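Local coordinates for pollen allergen Phl p 6 (Phleum pratense, PDB 6TRK), which is a grass pollen allergen of the Poa p IX/Phl p VI family, a small helical protein whose role in the pollen grain is not firmly established, at residues F86-H89 and F90-L94. The protein carries 1 engineered substitution. Residues are numbered along the deposited sequence; the frame is centred on the assembly and turned at random.
Sequences FVLH and FSEAL. With ZN (zinc ion), chain C.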
loop_
_atom_site.group_PDB
_atom_site.type_symbol
_atom_site.label_atom_id
_atom_site.label_comp_id
_atom_site.label_asym_id
_atom_site.label_seq_id
_atom_site.Cartn_x
_atom_site.Cartn_y
_atom_site.Cartn_z
ATOM N N PHE A 86 9.142 1.139 2.460
ATOM C CA PHE A 86 7.701 1.288 2.325
ATOM C C PHE A 86 7.093 0.197 1.440
ATOM O O PHE A 86 6.099 -0.459 1.823
ATOM C CB PHE A 86 7.355 2.665 1.739
ATOM C CG PHE A 86 5.879 3.006 1.851
ATOM C CD1 PHE A 86 4.936 2.428 1.023
ATOM C CD2 PHE A 86 5.432 3.923 2.796
ATOM C CE1 PHE A 86 3.591 2.707 1.130
ATOM C CE2 PHE A 86 4.071 4.250 2.869
ATOM C CZ PHE A 86 3.160 3.628 2.040
ATOM N N VAL A 87 7.641 0.037 0.236
ATOM C CA VAL A 87 7.105 -0.873 -0.760
ATOM C C VAL A 87 7.082 -2.299 -0.237
ATOM O O VAL A 87 6.082 -2.999 -0.388
ATOM C CB VAL A 87 7.935 -0.768 -2.046
ATOM C CG1 VAL A 87 7.587 -1.891 -3.020
ATOM C CG2 VAL A 87 7.700 0.587 -2.712
ATOM N N LEU A 88 8.170 -2.721 0.413
ATOM C CA LEU A 88 8.231 -4.083 0.933
ATOM C C LEU A 88 7.148 -4.321 1.972
ATOM O O LEU A 88 6.462 -5.349 1.953
ATOM C CB LEU A 88 9.624 -4.351 1.504
ATOM C CG LEU A 88 9.824 -5.655 2.233
ATOM C CD1 LEU A 88 9.682 -6.802 1.271
ATOM C CD2 LEU A 88 11.206 -5.692 2.850
ATOM N N HIS A 89 7.008 -3.414 2.934
ATOM C CA HIS A 89 6.071 -3.707 4.020
ATOM C C HIS A 89 4.625 -3.467 3.615
ATOM O O HIS A 89 3.726 -4.198 4.059
ATOM C CB HIS A 89 6.450 -2.908 5.257
ATOM C CG HIS A 89 7.754 -3.348 5.840
ATOM N ND1 HIS A 89 8.977 -2.863 5.412
ATOM C CD2 HIS A 89 8.027 -4.294 6.765
ATOM C CE1 HIS A 89 9.945 -3.470 6.072
ATOM N NE2 HIS A 89 9.394 -4.355 6.898
ATOM N N PHE A 90 4.386 -2.519 2.711
ATOM C CA PHE A 90 3.028 -2.318 2.222
ATOM C C PHE A 90 2.538 -3.560 1.471
ATOM O O PHE A 90 1.449 -4.086 1.732
ATOM C CB PHE A 90 2.954 -1.064 1.309
ATOM C CG PHE A 90 1.529 -0.635 1.048
ATOM C CD1 PHE A 90 0.858 -1.122 -0.047
ATOM C CD2 PHE A 90 0.863 0.222 1.917
ATOM C CE1 PHE A 90 -0.467 -0.776 -0.288
ATOM C CE2 PHE A 90 -0.466 0.565 1.708
ATOM C CZ PHE A 90 -1.119 0.058 0.579
ATOM N N SER A 91 3.341 -4.051 0.554
ATOM C CA SER A 91 2.914 -5.196 -0.246
ATOM C C SER A 91 2.748 -6.454 0.603
ATOM O O SER A 91 1.782 -7.191 0.413
ATOM C CB SER A 91 3.904 -5.432 -1.371
ATOM O OG SER A 91 5.206 -5.661 -0.931
ATOM N N GLU A 92 3.659 -6.696 1.558
ATOM C CA GLU A 92 3.531 -7.878 2.424
ATOM C C GLU A 92 2.337 -7.755 3.363
ATOM O O GLU A 92 1.571 -8.718 3.557
ATOM C CB GLU A 92 4.825 -8.146 3.215
ATOM C CG GLU A 92 5.956 -8.711 2.340
ATOM C CD GLU A 92 7.109 -9.308 3.051
ATOM O OE1 GLU A 92 8.011 -9.803 2.316
ATOM O OE2 GLU A 92 7.182 -9.279 4.294
ATOM N N ALA A 93 2.147 -6.591 3.975
ATOM C CA ALA A 93 1.027 -6.449 4.903
ATOM C C ALA A 93 -0.313 -6.533 4.182
ATOM O O ALA A 93 -1.266 -7.091 4.716
ATOM C CB ALA A 93 1.170 -5.136 5.672
ATOM N N LEU A 94 -0.392 -6.038 2.941
ATOM C CA LEU A 94 -1.631 -6.161 2.192
ATOM C C LEU A 94 -1.957 -7.622 1.899
ATOM O O LEU A 94 -3.119 -8.031 1.962
ATOM C CB LEU A 94 -1.539 -5.340 0.899
ATOM C CG LEU A 94 -2.883 -5.091 0.200
ATOM C CD1 LEU A 94 -3.829 -4.221 1.042
ATOM C CD2 LEU A 94 -2.689 -4.420 -1.197
HETATM ZN ZN ZN C . 9.513 -10.781 3.131
HETATM O O HOH W 1 10.965 -9.535 3.660
#
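Phe86 and Phe90, one turn apart on the amphipathic helix 82-98 of this four-helix bundle, lie side by side on the buried flank. Each CG stands anti to its own backbone nitrogen (chi1 -167° in both), which sends the two rings in the same direction. Their planes diverge by just 13°, yet the centroids are 5.7 Å apart, so the rings are slid past one another and barely overlap; they come closest where Phe86 CE1 meets Phe90 CD2 at 3.8 Å, and the same CE1 also packs on Phe90 CB. Phe41 meets both rings edge-to-face, and Ala70 of helix 60-76 packs against both as well, placing the pair in the core of the bundle. Regular i to i+4 bonding spaces these side chains: Phe90 N donates to Phe86 O at 2.8 Å, and the next three amides repeat the pattern.

The other flank is looser and more polar. Ser91 OG sits 2.9 Å from Val87 O and 3.2 Å from Leu88 O, and its single proton could serve either carbonyl. Farther round, exposed Leu88 runs alongside Glu92, its CD1 3.6 Å from Glu92 OE1, an apolar methyl beside a metal-bound carboxylate. His89 lies at the margin, against Ala73 of helix 60-76, with ND1 hydrogen-bonded to Ala85 O. The extended Glu92 chain (chi2 -165°) carries its carboxylate out to a zinc ion that His104 ND1, from the C-terminal tail, also binds, together with a water. The carboxylate binds in a monodentate way: Glu92 OE1 lies 2.0 Å from the zinc, whereas Glu92 OE2 stays 3.0 Å from it.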